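Side-chain contacts in cell division control protein (Pyrococcus abyssi, PDB 6RPP), which is an intein, a protein-splicing element of the HINT fold that probably cuts itself out of an archaeal MCM replicative helicase precursor: residues A[109-112]-A[113-116]; A[17-21]-A[22-26]; A[31-35]-A[36-40]; A[150-153]-A[154-157]. The protein carries 2 engineered substitutions. All blocks are in the same frame, centred on the assembly; numbering follows the deposited sequence. Where two conformers were deposited one is given.

Contact 1 of 4, residues A[109-112]-A[113-116]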
loop_
_atom_site.group_PDB
_atom_site.type_symbol
_atom_site.label_atom_id
_atom_site.label_comp_id
_atom_site.label_asym_id
_atom_site.label_seq_id
_atom_site.Cartn_x
_atom_site.Cartn_y
_atom_site.Cartn_z
ATOM N N MET A 109 1.722 -10.075 10.312
ATOM C CA MET A 109 2.270 -9.065 9.438
ATOM C C MET A 109 3.794 -9.164 9.454
ATOM O O MET A 109 4.412 -9.434 10.487
ATOM C CB MET A 109 1.741 -7.668 9.818
ATOM C CG MET A 109 0.176 -7.437 9.364
ATOM S SD MET A 109 -0.364 -5.937 10.215
ATOM C CE MET A 109 1.151 -4.969 10.279
ATOM N N ARG A 110 4.386 -8.997 8.271
ATOM C CA ARG A 110 5.816 -9.185 8.056
ATOM C C ARG A 110 6.329 -8.033 7.203
ATOM O O ARG A 110 5.783 -7.774 6.125
ATOM C CB ARG A 110 6.078 -10.519 7.355
ATOM C CG ARG A 110 7.547 -10.851 7.136
ATOM C CD ARG A 110 7.752 -12.365 7.020
ATOM N NE ARG A 110 7.268 -13.088 8.204
ATOM C CZ ARG A 110 6.889 -14.362 8.195
ATOM N NH1 ARG A 110 6.956 -15.077 7.082
ATOM N NH2 ARG A 110 6.446 -14.933 9.307
ATOM N N LYS A 111 7.420 -7.406 7.654
ATOM C CA LYS A 111 8.042 -6.326 6.901
ATOM C C LYS A 111 8.592 -6.846 5.575
ATOM O O LYS A 111 9.072 -7.987 5.466
ATOM C CB LYS A 111 9.181 -5.681 7.712
ATOM C CG LYS A 111 8.738 -4.914 8.952
ATOM C CD LYS A 111 9.966 -4.453 9.744
ATOM C CE LYS A 111 9.615 -3.930 11.129
ATOM N NZ LYS A 111 9.432 -2.450 11.124
ATOM N N ALA A 112 8.562 -5.971 4.560
ATOM C CA ALA A 112 9.052 -6.360 3.233
ATOM C C ALA A 112 10.454 -6.967 3.307
ATOM O O ALA A 112 10.748 -8.014 2.691
ATOM C CB ALA A 112 9.049 -5.136 2.308
ATOM N N ARG A 113 11.347 -6.332 4.089
ATOM C CA ARG A 113 12.728 -6.788 4.202
ATOM C C ARG A 113 12.865 -8.095 4.971
ATOM O O ARG A 113 13.957 -8.680 4.971
ATOM C CB ARG A 113 13.591 -5.725 4.881
ATOM C CG ARG A 113 13.284 -5.464 6.352
ATOM C CD ARG A 113 14.202 -4.359 6.886
ATOM N NE ARG A 113 13.844 -3.979 8.254
ATOM C CZ ARG A 113 14.251 -2.864 8.849
ATOM N NH1 ARG A 113 15.032 -2.008 8.197
ATOM N NH2 ARG A 113 13.868 -2.607 10.095
ATOM N N ASP A 114 11.800 -8.555 5.634
ATOM C CA ASP A 114 11.799 -9.829 6.361
ATOM C C ASP A 114 11.090 -10.940 5.581
ATOM O O ASP A 114 11.101 -12.095 6.030
ATOM C CB ASP A 114 11.101 -9.656 7.724
ATOM C CG ASP A 114 11.792 -8.633 8.629
ATOM O OD1 ASP A 114 12.920 -8.217 8.307
ATOM O OD2 ASP A 114 11.201 -8.240 9.662
ATOM N N LEU A 115 10.494 -10.614 4.427
ATOM C CA LEU A 115 9.829 -11.624 3.599
ATOM C C LEU A 115 10.819 -12.603 3.003
ATOM O O LEU A 115 11.951 -12.247 2.643
ATOM C CB LEU A 115 9.094 -10.991 2.431
ATOM C CG LEU A 115 7.843 -10.168 2.678
ATOM C CD1 LEU A 115 7.460 -9.557 1.333
ATOM C CD2 LEU A 115 6.733 -11.047 3.116
ATOM N N GLU A 116 10.386 -13.842 2.922
ATOM C CA GLU A 116 11.179 -14.882 2.299
ATOM C C GLU A 116 10.398 -15.433 1.119
ATOM O O GLU A 116 9.166 -15.417 1.112
ATOM C CB GLU A 116 11.514 -16.007 3.284
ATOM C CG GLU A 116 12.163 -15.521 4.586
ATOM C CD GLU A 116 13.671 -15.297 4.475
ATOM O OE1 GLU A 116 14.373 -16.152 3.885
ATOM O OE2 GLU A 116 14.153 -14.267 5.003
HETATM O O HOH W 1 8.393 -8.555 10.049
#
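K111 and D114 run side by side where strand 106-111 of the intein's HINT domain rolls into a short 3-10 turn. Two consecutive backbone bonds build the turn: D114 N reaches K111 O at 2.8 Å, and L115 N reaches A112 O at 3.1 Å. Both are i to i+3 bonds, the spacing of a 3-10 turn.

The carbon contacts form two groups. The aliphatic part of K111 runs beside the D114 carboxylate, CB of K111 lying 3.8 Å from OD2 of D114. One residue earlier on the strand, R110 crosses D114 obliquely, with R110 CD 3.5 Å from D114 O. R110 CG also touches L115 CD2, a branch that belongs to the buried side, where L115 meets V83, V134 and I137.

The charges only partly pair. R110 sends its guanidinium to E103 in a salt bridge and to N119, so D114 is not its partner. R113 has chi1 of 68°, which turns its chain back alongside K111 in the same direction; the two cationic ends stand 4.6 Å apart, NZ of K111 to NH2 of R113, probably a mildly unfavourable pairing.

One water joins the two sides: it accepts from K111 N at 2.8 Å and donates to D114 OD2 at 2.9 Å.

Contact 2 of 4, residues A[17-21]-A[22-26]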
loop_
_atom_site.group_PDB
_atom_site.type_symbol
_atom_site.label_atom_id
_atom_site.label_comp_id
_atom_site.label_asym_id
_atom_site.label_seq_id
_atom_site.Cartn_x
_atom_site.Cartn_y
_atom_site.Cartn_z
ATOM N N GLU A 17 -11.993 4.376 -12.526
ATOM C CA GLU A 17 -10.783 3.699 -12.955
ATOM C C GLU A 17 -9.671 3.853 -11.927
ATOM O O GLU A 17 -9.629 4.826 -11.180
ATOM C CB GLU A 17 -10.406 4.243 -14.335
ATOM C CG GLU A 17 -11.465 3.936 -15.358
ATOM C CD GLU A 17 -11.113 4.508 -16.693
ATOM O OE1 GLU A 17 -10.010 5.120 -16.795
ATOM O OE2 GLU A 17 -11.945 4.346 -17.616
ATOM N N ARG A 18 -8.745 2.869 -11.915
ATOM C CA ARG A 18 -7.647 2.806 -10.953
ATOM C C ARG A 18 -6.632 3.911 -11.232
ATOM O O ARG A 18 -6.568 4.450 -12.349
ATOM C CB ARG A 18 -7.023 1.404 -11.013
ATOM C CG ARG A 18 -6.214 1.066 -12.246
ATOM C CD ARG A 18 -6.014 -0.490 -12.297
ATOM N NE ARG A 18 -5.049 -0.962 -13.252
ATOM C CZ ARG A 18 -5.401 -1.443 -14.447
ATOM N NH1 ARG A 18 -6.682 -1.419 -14.790
ATOM N NH2 ARG A 18 -4.474 -1.893 -15.270
ATOM N N LYS A 19 -5.938 4.329 -10.169
ATOM C CA LYS A 19 -5.189 5.589 -10.171
ATOM C C LYS A 19 -3.894 5.424 -9.376
ATOM O O LYS A 19 -3.881 4.822 -8.287
ATOM C CB LYS A 19 -6.017 6.721 -9.524
ATOM C CG LYS A 19 -5.569 8.128 -9.784
ATOM C CD LYS A 19 -6.810 9.055 -9.712
ATOM C CE LYS A 19 -6.525 10.397 -9.040
ATOM N NZ LYS A 19 -7.786 11.044 -8.532
ATOM N N LYS A 20 -2.835 6.067 -9.883
ATOM C CA LYS A 20 -1.548 5.991 -9.192
ATOM C C LYS A 20 -1.667 6.660 -7.847
ATOM O O LYS A 20 -2.194 7.762 -7.742
ATOM C CB LYS A 20 -0.438 6.668 -10.024
ATOM C CG LYS A 20 -0.139 5.927 -11.318
ATOM C CD LYS A 20 0.942 6.653 -12.156
ATOM C CE LYS A 20 0.330 7.317 -13.362
ATOM N NZ LYS A 20 1.390 7.629 -14.370
ATOM N N ILE A 21 -1.140 6.015 -6.801
ATOM C CA ILE A 21 -1.257 6.584 -5.477
ATOM C C ILE A 21 -0.561 7.945 -5.408
ATOM O O ILE A 21 -0.999 8.830 -4.669
ATOM C CB ILE A 21 -0.722 5.612 -4.405
ATOM C CG1 ILE A 21 -1.079 6.074 -2.981
ATOM C CG2 ILE A 21 0.798 5.371 -4.546
ATOM C CD1 ILE A 21 -0.760 5.079 -1.880
ATOM N N GLY A 22 0.536 8.105 -6.107
ATOM C CA GLY A 22 1.229 9.390 -6.076
ATOM C C GLY A 22 0.349 10.511 -6.576
ATOM O O GLY A 22 0.394 11.633 -6.056
ATOM N N GLU A 23 -0.441 10.229 -7.603
ATOM C CA GLU A 23 -1.368 11.241 -8.119
ATOM C C GLU A 23 -2.430 11.595 -7.073
ATOM O O GLU A 23 -2.751 12.786 -6.865
ATOM C CB GLU A 23 -2.003 10.707 -9.396
ATOM C CG GLU A 23 -3.087 11.621 -9.997
ATOM C CD GLU A 23 -3.483 11.190 -11.391
ATOM O OE1 GLU A 23 -2.698 10.444 -12.036
ATOM O OE2 GLU A 23 -4.576 11.613 -11.839
ATOM N N ILE A 24 -3.074 10.584 -6.496
ATOM C CA ILE A 24 -4.063 10.792 -5.424
ATOM C C ILE A 24 -3.466 11.632 -4.306
ATOM O O ILE A 24 -4.078 12.615 -3.851
ATOM C CB ILE A 24 -4.546 9.436 -4.865
ATOM C CG1 ILE A 24 -5.268 8.616 -5.933
ATOM C CG2 ILE A 24 -5.411 9.606 -3.609
ATOM C CD1 ILE A 24 -5.470 7.153 -5.481
ATOM N N VAL A 25 -2.271 11.253 -3.822
ATOM C CA VAL A 25 -1.736 11.963 -2.678
ATOM C C VAL A 25 -1.309 13.390 -3.031
ATOM O O VAL A 25 -1.597 14.338 -2.266
ATOM C CB VAL A 25 -0.559 11.173 -2.082
ATOM C CG1 VAL A 25 0.089 12.003 -1.002
ATOM C CG2 VAL A 25 -1.088 9.868 -1.512
ATOM N N GLU A 26 -0.554 13.564 -4.131
ATOM C CA GLU A 26 -0.044 14.898 -4.425
ATOM C C GLU A 26 -1.175 15.885 -4.679
ATOM O O GLU A 26 -1.050 17.057 -4.296
ATOM C CB GLU A 26 0.888 14.832 -5.624
ATOM C CG GLU A 26 2.179 14.040 -5.349
ATOM C CD GLU A 26 3.107 14.690 -4.316
ATOM O OE1 GLU A 26 2.904 15.867 -3.896
ATOM O OE2 GLU A 26 4.101 14.008 -3.974
HETATM O O HOH W 2 -3.122 7.494 -12.339
#
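K19 and E23 meet at about a right angle at the N terminus of helix 21-35, where strand 19-20 leads straight into the helix of the intein's splicing domain. E23 has CG anti to its backbone nitrogen (chi1 176°) and stays extended, which carries its carboxylate back over the lysine's aliphatic chain. CE of K19 lies 3.6 Å from OE2 of E23, but NZ is 4.6 Å from that oxygen, too far for a salt bridge, though the opposite charges probably still attract.

The same lysine crosses I24 obliquely, its CE 3.8 Å from CG1 of I24, and so lies against both an acid and a buried isoleucine. I21 and V25, one turn apart, instead run side by side in the same direction. CG1 of I21 and CG2 of V25 touch at 4.1 Å, on the face that packs against Y148.

K20 is the N-cap. Its O takes I24 N in a nearly straight bond, plus a weak one from E23 N, while V25 N bonds to I21 O. There is no capping box; a water bridges E23 to the N-cap amide, accepting from K20 N at 2.9 Å and donating to E23 OE1 at 3.0 Å.

Contact 3 of 4, residues A[31-35]-A[36-40]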
loop_
_atom_site.group_PDB
_atom_site.type_symbol
_atom_site.label_atom_id
_atom_site.label_comp_id
_atom_site.label_asym_id
_atom_site.label_seq_id
_atom_site.Cartn_x
_atom_site.Cartn_y
_atom_site.Cartn_z
ATOM N N GLU A 31 -3.990 20.724 -2.529
ATOM C CA GLU A 31 -5.175 21.441 -2.100
ATOM C C GLU A 31 -5.052 21.849 -0.636
ATOM O O GLU A 31 -5.434 22.974 -0.270
ATOM C CB GLU A 31 -6.393 20.549 -2.336
ATOM C CG GLU A 31 -7.714 21.221 -2.069
ATOM C CD GLU A 31 -8.871 20.383 -2.537
ATOM O OE1 GLU A 31 -9.262 20.489 -3.722
ATOM O OE2 GLU A 31 -9.382 19.612 -1.713
ATOM N N ALA A 32 -4.515 20.944 0.208
ATOM C CA ALA A 32 -4.405 21.242 1.638
ATOM C C ALA A 32 -3.354 22.317 1.906
ATOM O O ALA A 32 -3.488 23.072 2.887
ATOM C CB ALA A 32 -4.089 19.967 2.432
ATOM N N GLU A 33 -2.317 22.418 1.045
ATOM C CA GLU A 33 -1.360 23.528 1.166
ATOM C C GLU A 33 -2.070 24.875 1.168
ATOM O O GLU A 33 -1.665 25.804 1.883
ATOM C CB GLU A 33 -0.334 23.515 0.018
ATOM C CG GLU A 33 0.741 22.486 0.232
ATOM C CD GLU A 33 1.627 22.264 -0.987
ATOM O OE1 GLU A 33 1.260 22.707 -2.098
ATOM O OE2 GLU A 33 2.693 21.631 -0.827
ATOM N N LYS A 34 -3.118 25.002 0.370
ATOM C CA LYS A 34 -3.765 26.291 0.178
ATOM C C LYS A 34 -4.952 26.525 1.107
ATOM O O LYS A 34 -5.371 27.677 1.275
ATOM C CB LYS A 34 -4.224 26.424 -1.278
ATOM C CG LYS A 34 -3.060 26.488 -2.260
ATOM C CD LYS A 34 -3.514 26.742 -3.681
ATOM C CE LYS A 34 -2.342 27.171 -4.559
ATOM N NZ LYS A 34 -2.543 28.536 -5.127
ATOM N N ASN A 35 -5.519 25.471 1.713
ATOM C CA ASN A 35 -6.681 25.729 2.539
ATOM C C ASN A 35 -6.382 25.600 4.024
ATOM O O ASN A 35 -7.303 25.697 4.842
ATOM C CB ASN A 35 -7.862 24.844 2.114
ATOM C CG ASN A 35 -7.610 23.379 2.330
ATOM O OD1 ASN A 35 -6.694 23.002 3.058
ATOM N ND2 ASN A 35 -8.380 22.531 1.638
ATOM N N GLY A 36 -5.109 25.390 4.378
ATOM C CA GLY A 36 -4.679 25.361 5.759
ATOM C C GLY A 36 -4.803 24.019 6.437
ATOM O O GLY A 36 -4.608 23.944 7.655
ATOM N N LYS A 37 -5.144 22.962 5.699
ATOM C CA LYS A 37 -5.359 21.646 6.280
ATOM C C LYS A 37 -4.146 20.744 6.140
ATOM O O LYS A 37 -4.229 19.559 6.447
ATOM C CB LYS A 37 -6.585 21.004 5.639
ATOM C CG LYS A 37 -7.841 21.807 5.964
ATOM C CD LYS A 37 -9.105 21.174 5.413
ATOM C CE LYS A 37 -10.356 21.906 5.915
ATOM N NZ LYS A 37 -10.332 23.362 5.579
ATOM N N LEU A 38 -3.038 21.268 5.653
ATOM C CA LEU A 38 -1.860 20.437 5.456
ATOM C C LEU A 38 -1.259 20.098 6.806
ATOM O O LEU A 38 -1.081 20.989 7.652
ATOM C CB LEU A 38 -0.837 21.182 4.610
ATOM C CG LEU A 38 0.438 20.388 4.307
ATOM C CD1 LEU A 38 0.115 19.304 3.288
ATOM C CD2 LEU A 38 1.528 21.328 3.809
ATOM N N GLY A 39 -0.948 18.825 7.015
ATOM C CA GLY A 39 -0.270 18.403 8.222
ATOM C C GLY A 39 1.186 18.127 7.914
ATOM O O GLY A 39 1.528 17.732 6.812
ATOM N N ARG A 40 2.046 18.331 8.893
ATOM C CA ARG A 40 3.461 18.084 8.679
ATOM C C ARG A 40 3.987 17.153 9.753
ATOM O O ARG A 40 3.622 17.284 10.922
ATOM C CB ARG A 40 4.249 19.392 8.678
ATOM C CG ARG A 40 4.036 20.239 7.427
ATOM C CD ARG A 40 4.973 21.445 7.433
ATOM N NE ARG A 40 4.711 22.367 6.331
ATOM C CZ ARG A 40 3.736 23.269 6.323
ATOM N NH1 ARG A 40 2.913 23.373 7.362
ATOM N NH2 ARG A 40 3.576 24.063 5.270
HETATM O O HOH W 3 -8.285 24.972 7.717
#
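A32 and L38 come together where helix 21-35 ends and the chain doubles back. G36 is the first residue beyond the helix, and its positive phi of 86° makes the reversal.

The backbone bonds converge on a single acceptor. A32 O receives G36 N, K37 N and L38 N, all three weakly, at 3.2 to 3.3 Å. The bond from K37 is the six-to-one link of a Schellman motif, but G36 N lies 4.3 Å from E33 O, so its usual companion is missing and the motif is incomplete.

A side chain supplies the better bond. N35 holds CG between its backbone nitrogen and carbonyl carbon (chi1 65°), which swings OD1 over the turn to accept K37 N at 3.1 Å. This is an Asx turn, with the donor tilted 21° from the amide carbonyl plane. K37 crosses the asparagine at about a right angle, laying its CB and CG each 3.3 Å from OD1 of N35. Farther out, a water links N35 O with K37 NZ, the latter weakly.

Among the apolar groups, CB of A32 meets CB of L38 at 4.1 Å, and the branch CD2 of L38 rests 3.8 Å from CG of E33. That same methyl covers one face of the R40 guanidinium near its rim.

The turn delivers the chain into 39-41, an outermost strand of the four-stranded antiparallel sheet. G39 pairs there with Y46 of strand 44-56, while A32 packs on A47, K37 on P48, and L38 and R40 on F45, so helix end and edge strand share one neighbour.

Contact 4 of 4, residues A[150-153]-A[154-157]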
loop_
_atom_site.group_PDB
_atom_site.type_symbol
_atom_site.label_atom_id
_atom_site.label_comp_id
_atom_site.label_asym_id
_atom_site.label_seq_id
_atom_site.Cartn_x
_atom_site.Cartn_y
_atom_site.Cartn_z
ATOM N N LEU A 150 -1.919 5.635 2.294
ATOM C CA LEU A 150 -3.265 6.102 2.576
ATOM C C LEU A 150 -3.674 5.544 3.923
ATOM O O LEU A 150 -3.183 4.498 4.337
ATOM C CB LEU A 150 -4.296 5.631 1.559
ATOM C CG LEU A 150 -3.975 6.040 0.131
ATOM C CD1 LEU A 150 -4.889 5.214 -0.752
ATOM C CD2 LEU A 150 -4.186 7.491 -0.046
ATOM N N GLN A 151 -4.566 6.232 4.615
ATOM C CA GLN A 151 -5.171 5.685 5.826
ATOM C C GLN A 151 -6.557 5.140 5.528
ATOM O O GLN A 151 -7.382 5.839 4.944
ATOM C CB GLN A 151 -5.254 6.716 6.938
ATOM C CG GLN A 151 -5.986 6.151 8.160
ATOM C CD GLN A 151 -6.047 7.100 9.314
ATOM O OE1 GLN A 151 -5.122 7.163 10.124
ATOM N NE2 GLN A 151 -7.130 7.874 9.390
ATOM N N VAL A 152 -6.824 3.898 5.952
ATOM C CA VAL A 152 -8.130 3.274 5.732
ATOM C C VAL A 152 -8.684 2.821 7.071
ATOM O O VAL A 152 -8.331 1.738 7.566
ATOM C CB VAL A 152 -8.069 2.087 4.761
ATOM C CG1 VAL A 152 -9.500 1.546 4.510
ATOM C CG2 VAL A 152 -7.430 2.537 3.395
ATOM N N PRO A 153 -9.585 3.582 7.674
ATOM C CA PRO A 153 -10.055 3.226 9.007
ATOM C C PRO A 153 -10.690 1.862 9.022
ATOM O O PRO A 153 -11.470 1.515 8.134
ATOM C CB PRO A 153 -11.087 4.312 9.330
ATOM C CG PRO A 153 -10.498 5.504 8.574
ATOM C CD PRO A 153 -9.987 4.943 7.289
ATOM N N GLY A 154 -10.396 1.131 10.098
ATOM C CA GLY A 154 -10.924 -0.187 10.356
ATOM C C GLY A 154 -9.982 -1.195 9.739
ATOM O O GLY A 154 -9.251 -1.904 10.450
ATOM N N TYR A 155 -9.871 -1.128 8.420
ATOM C CA TYR A 155 -9.300 -2.208 7.638
ATOM C C TYR A 155 -7.781 -2.151 7.573
ATOM O O TYR A 155 -7.134 -3.193 7.463
ATOM C CB TYR A 155 -9.796 -2.114 6.201
ATOM C CG TYR A 155 -11.264 -2.433 6.080
ATOM C CD1 TYR A 155 -11.664 -3.752 5.986
ATOM C CD2 TYR A 155 -12.222 -1.419 6.051
ATOM C CE1 TYR A 155 -12.975 -4.093 5.866
ATOM C CE2 TYR A 155 -13.579 -1.758 5.983
ATOM C CZ TYR A 155 -13.911 -3.091 5.846
ATOM O OH TYR A 155 -15.239 -3.416 5.711
ATOM N N HIS A 156 -7.216 -0.953 7.553
ATOM C CA HIS A 156 -5.760 -0.813 7.393
ATOM C C HIS A 156 -5.209 -1.511 6.160
ATOM O O HIS A 156 -4.079 -2.027 6.179
ATOM C CB HIS A 156 -5.038 -1.392 8.608
ATOM C CG HIS A 156 -5.055 -0.515 9.801
ATOM N ND1 HIS A 156 -4.192 0.545 9.951
ATOM C CD2 HIS A 156 -5.776 -0.586 10.946
ATOM C CE1 HIS A 156 -4.399 1.103 11.134
ATOM N NE2 HIS A 156 -5.391 0.467 11.734
ATOM N N ASN A 157 -5.957 -1.542 5.059
ATOM C CA ASN A 157 -5.392 -1.993 3.820
ATOM C C ASN A 157 -6.255 -1.488 2.682
ATOM O O ASN A 157 -7.424 -1.133 2.888
ATOM C CB ASN A 157 -5.290 -3.546 3.792
ATOM C CG ASN A 157 -6.621 -4.251 3.655
ATOM O OD1 ASN A 157 -7.016 -4.534 2.525
ATOM N ND2 ASN A 157 -7.272 -4.608 4.763
#
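V152 and Y155 pack obliquely inside a reverse turn that follows strand 146-151. On the tight side, CG1 of V152 sits 4.0 Å from CB of Y155. Its other methyl, CG2, lies 3.7 Å from N157 O, so both branches of the valine are engaged by the returning chain. S55, V53 and F158 add to this buried packing around V152. The principal bond crosses here too: H156 N reaches V152 O at 2.9 Å, an i to i+4 bond that closes the turn. N157 braces the return from within, its ND2 meeting Y155 O at 3.1 Å from above that carbonyl's plane, while its OD1 accepts L56 N.

The solvent side is looser. P153 and G154 form the exposed tip, held by a weak bond from Y155 N to P153 O at 3.1 Å. With phi 90° and psi -63°, G154 is the central residue of a classic gamma turn. The aromatic ring of Y155 stands obliquely beside P153 O, CD2 of the tyrosine 3.7 Å away, and its hydroxyl has a weak bond to R64.

The CB of H156 points away from 150-153, and its ND1 bonds A167 O near the C terminus. A His-Asn-Phe run placed so close to the chain end is consistent with block F, one of the two C-terminal splicing motifs of inteins.

How the contacts relate
From the N terminus, contact 2 comes first, where strand 19-20 enters helix 21-35; contact 3 then closes the far end of the same helix and leads into strand 39-41. Contact 1 follows at the end of strand 106-111, on the way to strand 120-125, and contact 4 joins strands 146-151 and 157-160. Each closes a short local turn, and all run in series, none enclosing or crossing another. Contacts 2 and 4 alone touch, I21 CD1 meeting L150 CG at 3.9 Å, which ties the helix start to strand 146-151. Contact 1 belongs to the six-stranded sheet, its centre about 34 Å from that of contact 3; contacts 3 and 4 both reach the four-stranded one.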